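Local coordinates for protein QdtA (Thermoanaerobacterium thermosaccharolyticum, PDB 4ZU5) that belongs to the WxcM-like family of the cupin clan, a small beta-sandwich protein found here as a dimer with thymidine bound, at residues K54-L60 and G88-L94; C62-K68 and I80-P85; V67-I73 and V95-D101. One frame throughout, in Å; residues are numbered along the deposited sequence.

In the fold
Contact 1 pairs two strands of one five-stranded antiparallel sheet and contact 3 two strands of the other; contact 2 spans the end where strand 58-64 passes into strand 67-73 and also pairs strand 67-73 with strand 76-82, in the sheet of contact 3. Contacts 2 and 3 share Val-67 and Lys-68, and their centres lie about 12 Å apart; contacts 1 and 3 are also about 12 Å apart, and contacts 1 and 2 about 17 Å. Leu-89, Ile-91, Ile-69, Leu-71 and Leu-82 meet between the sheets, and Gln-58 OE1 is 3.0 Å from Arg-97 NH1. The side chains of Gln-58 and Met-99 come within about 7 and 9 Å of bound thymidine.

Contact 1: residues K54-L60 and G88-L94; sequences KKLHQVL and GLYIGPL. Unlike the reference sequence in segment 88-94: Leu-94 (reference Phe).
With CG anti to the backbone N in Tyr-90 (chi1 168°) and anti to the carbonyl carbon in His-57 (chi1 -65°), the two side chains run alongside each other, pointing the same way. Their rings meet rim to rim, planes only 15° apart, and His-57 ND1 is hydrogen-bonded to Tyr-90 OH at 2.6 Å. Neither ring covers the other; instead the ring of Pro-93 lies over one face of the imidazole, its CD 3.4 Å from His-57 CE1. The imidazole is thus fixed both at its edge and over a face. Further along, Pro-93 CB rests 3.2 Å from Lys-54 O.

Four backbone bonds join the strands: Gln-58 and Leu-60 form hydrogen-bonded antiparallel pairs with Ile-91 and Leu-89, while Val-59 and Tyr-90 between them are a non-hydrogen-bonded pair. Leu-60 CD2 touches Ile-91 CD1 at 3.9 Å on the face that also carries Gln-58 and Leu-89. Where the strands part, one water lies between the carbonyls, 2.8 Å from Leu-56 O and 2.9 Å from Ile-91 O. The amide of Gln-58 is held at both ends, OE1 by Arg-97 and NE2 by Tyr-37.

Strand 107-112 flanks strand 58-64 on its other side, and strand 5-9 does the same for strand 87-91, which places this pair inside its sheet. Phe-31 packs against His-57 and Val-59, whereas Lys-54 and Leu-94 reach helix 125-136.

Contact 2: residues C62-K68 and I80-P85; sequences CLNGSVK and IELNDP
Cys-62 packs closely on Leu-82, its CB 3.7 Å from Leu-82 CB and 3.5 Å from Leu-82 O. Val-67 adds a methyl beside the same leucine, and its backbone supplies the regular strand pairing. Val-67 N donates to Leu-82 O at 3.1 Å, and Leu-82 N returns a bond of 2.9 Å to Val-67 O. At the far end Pro-85 lies across the backbone of Cys-62 and Leu-63, with CG 3.4 Å from Leu-63 O.

The outer side is held more loosely. Glu-81 has CG anti to its backbone N (chi1 -172°) and an extended chain, which brings the carboxylate near Ser-66 OG, while the lysine chain of Lys-68 crosses it at a slant. The ion pair from Lys-68 NZ to Glu-81 OE1 is long, 3.8 Å, and the lysine has a closer partner in Asp-101. Glu-81 OE2 instead accepts a bond from Asn-83 ND2, 3.2 Å long, which arrives from above the carboxylate plane while the oxygen lies near the plane of the amide. Past Leu-82 the backbones are bridged by water: one molecule accepts from Cys-62 N and donates to Asp-84 O, another donates to Gly-65 O and Asn-83 O.

Gly-65 has a positive phi (73°), which favours glycine at this place in the turn from strand 58-64 to strand 67-73. Pro-85 O is bonded to Tyr-38 of the second subunit, and Leu-63 packs on that tyrosine, placing this end at the dimer interface. Strands 67-73 and 76-82 form a beta hairpin, while 58-64 belongs to the other sheet, an arrangement consistent with the two facing sheets of a cupin-type beta sandwich.

Contact 3: residues V67-I73 and V95-D101; sequences VKIRLKI and VWREMFD. Unlike the reference sequence in segment 95-101: Val-95 (reference Leu).
The ring of Phe-100 is held between two basic side chains. Over one face the guanidinium of Arg-70 lies flat in a stacked cation-pi arrangement, planes 7° apart and centres 4.3 Å apart. The opposite face takes a CH-pi contact from Lys-68 CB, 3.8 Å from the ring centroid. CG of the phenylalanine sits between its backbone N and carbonyl carbon (chi1 72°), turning the ring across the neighbouring strand into this slot.

The guanidinium is also gripped at its edge. Arg-70 NH1 forms a salt bridge with Glu-98 OE1 at 2.9 Å, the two planar groups turned 64° from each other. A second shell steadies the glutamate: Trp-96 NE1 gives Glu-98 OE2 a bond of 2.9 Å, with the oxygen in the indole plane. At the strand end Lys-68 NZ reaches Asp-101 OD2 at 2.8 Å, on the anti lone pair, and a water links that amine to Asp-101 O.

Six backbone bonds carry the antiparallel pairing of Lys-68, Arg-70 and Lys-72 with Phe-100, Glu-98 and Trp-96. On the other face Ile-69 CD1 meets Met-99 CG at 3.6 Å, and Leu-71 CD2 lies 4.0 Å from Arg-97 CB. Arg-97 folds back to donate through NH2 to Val-95 O at 2.9 Å.

Strand 76-82 borders strand 67-73, and strand 47-53 borders strand 96-100, so the pair is interior to its sheet. Tyr-125, on helix 125-136, touches Lys-72 and makes an edge-to-face contact with Trp-96; the same helix covers Ile-73.

Contact 1: residues K54-L60 and G88-L94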
# COMPACT_ATOMS: atom_id res chain seq x y z
N LYS A 54 17.09 7.55 -11.62
CA LYS A 54 18.42 6.92 -11.71
C LYS A 54 18.70 5.90 -10.61
O LYS A 54 19.46 4.95 -10.81
CB LYS A 54 19.56 7.96 -11.68
CG LYS A 54 19.47 9.12 -12.67
CD LYS A 54 18.79 10.39 -12.11
CE LYS A 54 19.74 11.45 -11.53
NZ LYS A 54 20.35 12.28 -12.61
N LYS A 55 18.16 6.09 -9.41
CA LYS A 55 18.61 5.27 -8.27
C LYS A 55 17.46 4.52 -7.55
O LYS A 55 17.69 3.64 -6.74
CB LYS A 55 19.33 6.18 -7.27
CG LYS A 55 20.75 6.52 -7.73
CD LYS A 55 21.30 7.85 -7.23
CE LYS A 55 20.68 8.27 -5.91
NZ LYS A 55 21.49 9.34 -5.24
N LEU A 56 16.25 4.93 -7.79
CA LEU A 56 15.08 4.43 -7.11
C LEU A 56 14.62 3.07 -7.68
O LEU A 56 14.63 2.86 -8.88
CB LEU A 56 13.97 5.46 -7.28
CG LEU A 56 12.67 5.18 -6.54
CD1 LEU A 56 12.93 5.19 -5.03
CD2 LEU A 56 11.56 6.16 -6.86
N HIS A 57 14.12 2.20 -6.80
CA HIS A 57 13.55 0.92 -7.20
C HIS A 57 12.14 1.01 -6.64
O HIS A 57 11.93 1.59 -5.57
CB HIS A 57 14.35 -0.26 -6.62
CG HIS A 57 15.75 -0.36 -7.14
ND1 HIS A 57 16.14 -1.27 -8.11
CD2 HIS A 57 16.87 0.30 -6.78
CE1 HIS A 57 17.43 -1.08 -8.39
NE2 HIS A 57 17.88 -0.12 -7.60
N GLN A 58 11.17 0.52 -7.41
CA GLN A 58 9.77 0.62 -7.08
C GLN A 58 9.09 -0.67 -7.46
O GLN A 58 9.55 -1.37 -8.38
CB GLN A 58 9.16 1.69 -7.99
CG GLN A 58 9.60 3.09 -7.65
CD GLN A 58 8.69 4.11 -8.33
OE1 GLN A 58 8.22 3.92 -9.45
NE2 GLN A 58 8.39 5.18 -7.63
N VAL A 59 7.96 -0.93 -6.82
CA VAL A 59 7.03 -1.96 -7.22
C VAL A 59 5.66 -1.33 -7.29
O VAL A 59 5.20 -0.75 -6.34
CB VAL A 59 7.06 -3.12 -6.22
CG1 VAL A 59 5.96 -4.13 -6.45
CG2 VAL A 59 8.41 -3.83 -6.31
N LEU A 60 5.00 -1.53 -8.41
CA LEU A 60 3.65 -1.02 -8.61
C LEU A 60 2.64 -2.15 -8.48
O LEU A 60 2.85 -3.26 -9.00
CB LEU A 60 3.51 -0.40 -10.01
CG LEU A 60 4.03 1.02 -10.27
CD1 LEU A 60 5.49 1.20 -9.84
CD2 LEU A 60 3.91 1.43 -11.73
N GLY A 88 2.95 -7.75 -8.49
CA GLY A 88 3.60 -6.45 -8.52
C GLY A 88 4.48 -6.28 -9.74
O GLY A 88 5.08 -7.27 -10.22
N LEU A 89 4.62 -5.04 -10.17
CA LEU A 89 5.50 -4.69 -11.29
C LEU A 89 6.69 -3.97 -10.69
O LEU A 89 6.61 -2.81 -10.27
CB LEU A 89 4.77 -3.85 -12.33
CG LEU A 89 5.60 -3.38 -13.53
CD1 LEU A 89 5.89 -4.59 -14.38
CD2 LEU A 89 4.79 -2.36 -14.30
N TYR A 90 7.82 -4.66 -10.71
CA TYR A 90 9.09 -4.07 -10.31
C TYR A 90 9.65 -3.27 -11.44
O TYR A 90 9.75 -3.75 -12.58
CB TYR A 90 10.10 -5.17 -10.00
CG TYR A 90 11.53 -4.68 -9.84
CD1 TYR A 90 11.93 -3.92 -8.76
CD2 TYR A 90 12.46 -4.91 -10.83
CE1 TYR A 90 13.22 -3.39 -8.70
CE2 TYR A 90 13.75 -4.40 -10.76
CZ TYR A 90 14.14 -3.66 -9.68
OH TYR A 90 15.46 -3.18 -9.66
N ILE A 91 10.06 -2.06 -11.11
CA ILE A 91 10.68 -1.18 -12.08
C ILE A 91 11.94 -0.62 -11.49
O ILE A 91 11.90 0.16 -10.57
CB ILE A 91 9.77 0.00 -12.50
CG1 ILE A 91 8.46 -0.52 -13.05
CG2 ILE A 91 10.48 0.87 -13.55
CD1 ILE A 91 7.41 0.56 -13.27
N GLY A 92 13.06 -0.96 -12.11
CA GLY A 92 14.34 -0.45 -11.74
C GLY A 92 14.74 0.86 -12.40
O GLY A 92 13.91 1.56 -12.93
N PRO A 93 16.01 1.25 -12.24
CA PRO A 93 16.51 2.53 -12.73
C PRO A 93 16.45 2.64 -14.25
O PRO A 93 16.59 1.63 -14.98
CB PRO A 93 17.96 2.52 -12.27
CG PRO A 93 17.85 1.84 -10.94
CD PRO A 93 16.95 0.66 -11.27
N LEU A 94 16.11 3.85 -14.65
CA LEU A 94 16.20 4.29 -16.02
C LEU A 94 15.23 3.62 -16.93
O LEU A 94 15.48 3.44 -18.13
CB LEU A 94 17.61 4.07 -16.54
CG LEU A 94 18.60 5.06 -15.93
CD1 LEU A 94 19.96 4.74 -16.50
CD2 LEU A 94 18.28 6.53 -16.11
O HOH W 1 12.28 3.02 -10.39

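Contact 2: residues C62-K68 and I80-P85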
# COMPACT_ATOMS: atom_id res chain seq x y z
N CYS A 62 -1.76 -2.94 -8.56
CA CYS A 62 -3.13 -2.44 -8.75
C CYS A 62 -4.07 -3.21 -7.85
O CYS A 62 -4.18 -4.44 -7.99
CB CYS A 62 -3.53 -2.57 -10.20
SG CYS A 62 -5.27 -2.11 -10.36
N LEU A 63 -4.56 -2.56 -6.79
CA LEU A 63 -5.23 -3.21 -5.67
C LEU A 63 -6.73 -3.38 -5.96
O LEU A 63 -7.40 -4.15 -5.31
CB LEU A 63 -5.04 -2.41 -4.37
CG LEU A 63 -3.57 -2.30 -3.94
CD1 LEU A 63 -3.46 -1.76 -2.52
CD2 LEU A 63 -2.87 -3.64 -4.00
N ASN A 64 -7.21 -2.66 -6.97
CA ASN A 64 -8.62 -2.73 -7.35
C ASN A 64 -8.73 -2.17 -8.77
O ASN A 64 -8.01 -1.22 -9.16
CB ASN A 64 -9.49 -1.88 -6.45
CG ASN A 64 -10.96 -2.15 -6.68
OD1 ASN A 64 -11.43 -3.30 -6.65
ND2 ASN A 64 -11.68 -1.09 -6.94
N GLY A 65 -9.56 -2.82 -9.57
CA GLY A 65 -9.73 -2.44 -10.96
C GLY A 65 -8.53 -2.82 -11.81
O GLY A 65 -7.92 -3.87 -11.59
N SER A 66 -8.25 -1.97 -12.79
CA SER A 66 -7.19 -2.19 -13.74
C SER A 66 -6.60 -0.87 -14.22
O SER A 66 -7.26 0.18 -14.20
CB SER A 66 -7.79 -3.00 -14.91
OG SER A 66 -7.41 -2.36 -16.11
N VAL A 67 -5.32 -0.92 -14.62
CA VAL A 67 -4.57 0.21 -15.08
C VAL A 67 -3.44 -0.34 -15.97
O VAL A 67 -2.93 -1.44 -15.74
CB VAL A 67 -3.96 1.08 -13.95
CG1 VAL A 67 -3.05 0.23 -13.05
CG2 VAL A 67 -3.19 2.27 -14.49
N LYS A 68 -3.09 0.45 -16.96
CA LYS A 68 -2.07 0.09 -17.93
C LYS A 68 -0.82 0.92 -17.73
O LYS A 68 -0.84 2.16 -17.59
CB LYS A 68 -2.65 0.27 -19.36
CG LYS A 68 -3.60 -0.84 -19.79
CD LYS A 68 -4.14 -0.59 -21.18
CE LYS A 68 -5.30 -1.50 -21.49
NZ LYS A 68 -6.51 -1.00 -20.80
N ILE A 80 1.96 -3.06 -19.93
CA ILE A 80 1.55 -4.11 -19.03
C ILE A 80 0.27 -3.67 -18.34
O ILE A 80 0.23 -2.56 -17.79
CB ILE A 80 2.59 -4.22 -17.90
CG1 ILE A 80 3.99 -4.43 -18.48
CG2 ILE A 80 2.19 -5.34 -16.96
CD1 ILE A 80 4.18 -5.82 -19.01
N GLU A 81 -0.74 -4.53 -18.35
CA GLU A 81 -1.95 -4.29 -17.59
C GLU A 81 -1.91 -4.94 -16.24
O GLU A 81 -1.68 -6.14 -16.10
CB GLU A 81 -3.19 -4.77 -18.34
CG GLU A 81 -4.46 -4.36 -17.65
CD GLU A 81 -5.69 -4.80 -18.40
OE1 GLU A 81 -5.76 -4.54 -19.61
OE2 GLU A 81 -6.56 -5.39 -17.78
N LEU A 82 -2.10 -4.12 -15.22
CA LEU A 82 -2.14 -4.59 -13.86
C LEU A 82 -3.57 -4.61 -13.39
O LEU A 82 -4.27 -3.60 -13.51
CB LEU A 82 -1.35 -3.65 -12.95
CG LEU A 82 0.14 -3.52 -13.25
CD1 LEU A 82 0.81 -2.52 -12.34
CD2 LEU A 82 0.79 -4.90 -13.06
N ASN A 83 -3.97 -5.76 -12.85
CA ASN A 83 -5.35 -6.03 -12.51
C ASN A 83 -5.50 -7.12 -11.51
O ASN A 83 -6.61 -7.58 -11.28
CB ASN A 83 -6.10 -6.46 -13.78
CG ASN A 83 -5.45 -7.65 -14.45
OD1 ASN A 83 -4.81 -8.50 -13.80
ND2 ASN A 83 -5.58 -7.71 -15.76
N ASP A 84 -4.40 -7.52 -10.90
CA ASP A 84 -4.40 -8.53 -9.88
C ASP A 84 -3.67 -7.97 -8.66
O ASP A 84 -2.49 -7.78 -8.72
CB ASP A 84 -3.68 -9.75 -10.49
CG ASP A 84 -3.70 -10.96 -9.61
OD1 ASP A 84 -3.82 -10.88 -8.37
OD2 ASP A 84 -3.53 -12.08 -10.15
N PRO A 85 -4.32 -7.89 -7.50
CA PRO A 85 -3.58 -7.38 -6.35
C PRO A 85 -2.39 -8.24 -5.88
O PRO A 85 -1.56 -7.76 -5.11
CB PRO A 85 -4.66 -7.29 -5.26
CG PRO A 85 -5.96 -7.15 -6.01
CD PRO A 85 -5.77 -7.96 -7.27
O HOH W 2 -1.22 -5.60 -9.78
O HOH W 3 -8.97 -6.39 -11.92

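Contact 3: residues V67-I73 and V95-D101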
# COMPACT_ATOMS: atom_id res chain seq x y z
N VAL A 67 -5.32 -0.92 -14.62
CA VAL A 67 -4.57 0.21 -15.08
C VAL A 67 -3.44 -0.34 -15.97
O VAL A 67 -2.93 -1.44 -15.74
CB VAL A 67 -3.96 1.08 -13.95
CG1 VAL A 67 -3.05 0.23 -13.05
CG2 VAL A 67 -3.19 2.27 -14.49
N LYS A 68 -3.09 0.45 -16.96
CA LYS A 68 -2.07 0.09 -17.93
C LYS A 68 -0.82 0.92 -17.73
O LYS A 68 -0.84 2.16 -17.59
CB LYS A 68 -2.65 0.27 -19.36
CG LYS A 68 -3.60 -0.84 -19.79
CD LYS A 68 -4.14 -0.59 -21.18
CE LYS A 68 -5.30 -1.50 -21.49
NZ LYS A 68 -6.51 -1.00 -20.80
N ILE A 69 0.32 0.21 -17.71
CA ILE A 69 1.58 0.86 -17.48
C ILE A 69 2.36 0.75 -18.77
O ILE A 69 2.63 -0.36 -19.24
CB ILE A 69 2.46 0.17 -16.41
CG1 ILE A 69 1.68 -0.18 -15.15
CG2 ILE A 69 3.67 1.03 -16.14
CD1 ILE A 69 0.86 0.95 -14.58
N ARG A 70 2.69 1.90 -19.34
CA ARG A 70 3.55 1.94 -20.52
C ARG A 70 4.98 2.12 -20.04
O ARG A 70 5.31 3.12 -19.43
CB ARG A 70 3.14 3.10 -21.45
CG ARG A 70 4.10 3.42 -22.60
CD ARG A 70 3.61 4.58 -23.50
NE ARG A 70 2.28 4.35 -24.06
CZ ARG A 70 1.17 4.98 -23.68
NH1 ARG A 70 1.16 5.91 -22.75
NH2 ARG A 70 0.02 4.62 -24.22
N LEU A 71 5.82 1.12 -20.31
CA LEU A 71 7.20 1.11 -19.94
C LEU A 71 8.02 1.31 -21.20
O LEU A 71 7.79 0.67 -22.23
CB LEU A 71 7.61 -0.23 -19.33
CG LEU A 71 6.69 -0.67 -18.19
CD1 LEU A 71 6.81 -2.17 -17.94
CD2 LEU A 71 7.07 0.13 -16.98
N LYS A 72 9.04 2.15 -21.09
CA LYS A 72 9.94 2.26 -22.21
C LYS A 72 11.37 2.60 -21.87
O LYS A 72 11.69 3.28 -20.90
CB LYS A 72 9.33 3.23 -23.22
CG LYS A 72 10.02 4.54 -23.45
CD LYS A 72 8.95 5.51 -23.93
CE LYS A 72 9.05 5.78 -25.43
NZ LYS A 72 8.04 6.82 -25.72
N ILE A 73 12.26 2.05 -22.69
CA ILE A 73 13.64 2.40 -22.69
C ILE A 73 13.94 2.63 -24.17
O ILE A 73 13.10 2.34 -25.03
CB ILE A 73 14.51 1.24 -22.13
CG1 ILE A 73 14.39 -0.05 -22.96
CG2 ILE A 73 14.05 0.90 -20.72
CD1 ILE A 73 15.26 -1.21 -22.47
N VAL A 95 14.06 3.36 -16.39
CA VAL A 95 12.96 2.95 -17.20
C VAL A 95 11.95 4.09 -17.16
O VAL A 95 11.64 4.59 -16.09
CB VAL A 95 12.31 1.70 -16.62
CG1 VAL A 95 11.03 1.36 -17.36
CG2 VAL A 95 13.28 0.51 -16.69
N TRP A 96 11.46 4.54 -18.32
CA TRP A 96 10.48 5.62 -18.39
C TRP A 96 9.12 5.00 -18.27
O TRP A 96 8.80 3.98 -18.92
CB TRP A 96 10.61 6.38 -19.74
CG TRP A 96 9.67 7.54 -19.98
CD1 TRP A 96 8.46 7.48 -20.59
CD2 TRP A 96 9.88 8.91 -19.68
NE1 TRP A 96 7.88 8.73 -20.65
CE2 TRP A 96 8.74 9.63 -20.12
CE3 TRP A 96 10.88 9.61 -19.04
CZ2 TRP A 96 8.59 11.00 -19.94
CZ3 TRP A 96 10.76 10.98 -18.91
CH2 TRP A 96 9.59 11.66 -19.33
N ARG A 97 8.24 5.63 -17.51
CA ARG A 97 6.89 5.10 -17.48
C ARG A 97 5.78 6.12 -17.51
O ARG A 97 5.95 7.27 -17.08
CB ARG A 97 6.70 4.11 -16.35
CG ARG A 97 6.28 4.71 -15.03
CD ARG A 97 7.30 5.73 -14.59
NE ARG A 97 8.67 5.22 -14.51
CZ ARG A 97 9.21 4.69 -13.42
NH1 ARG A 97 8.46 4.54 -12.33
NH2 ARG A 97 10.49 4.33 -13.41
N GLU A 98 4.67 5.66 -18.05
CA GLU A 98 3.37 6.36 -18.07
C GLU A 98 2.27 5.38 -17.70
O GLU A 98 2.37 4.17 -17.90
CB GLU A 98 3.15 6.91 -19.49
CG GLU A 98 4.24 7.87 -19.93
CD GLU A 98 4.29 8.10 -21.43
OE1 GLU A 98 3.36 7.64 -22.09
OE2 GLU A 98 5.27 8.73 -21.88
N MET A 99 1.19 5.89 -17.12
CA MET A 99 0.12 5.05 -16.68
C MET A 99 -1.21 5.59 -17.23
O MET A 99 -1.41 6.80 -17.24
CB MET A 99 0.05 5.06 -15.16
CG MET A 99 1.29 4.53 -14.44
SD MET A 99 2.46 5.80 -14.03
CE MET A 99 1.78 6.25 -12.44
N PHE A 100 -2.09 4.70 -17.64
CA PHE A 100 -3.30 5.12 -18.35
C PHE A 100 -4.39 4.06 -18.32
O PHE A 100 -4.18 2.94 -17.83
CB PHE A 100 -2.92 5.56 -19.78
CG PHE A 100 -2.52 4.42 -20.67
CD1 PHE A 100 -3.46 3.81 -21.50
CD2 PHE A 100 -1.23 3.94 -20.66
CE1 PHE A 100 -3.11 2.75 -22.33
CE2 PHE A 100 -0.88 2.88 -21.49
CZ PHE A 100 -1.82 2.26 -22.29
N ASP A 101 -5.59 4.40 -18.80
CA ASP A 101 -6.73 3.51 -18.68
C ASP A 101 -6.98 3.04 -17.26
O ASP A 101 -7.20 1.85 -17.01
CB ASP A 101 -6.57 2.26 -19.56
CG ASP A 101 -6.84 2.54 -21.07
OD1 ASP A 101 -7.03 3.69 -21.50
OD2 ASP A 101 -6.71 1.57 -21.83
O HOH W 4 -7.08 -0.60 -17.77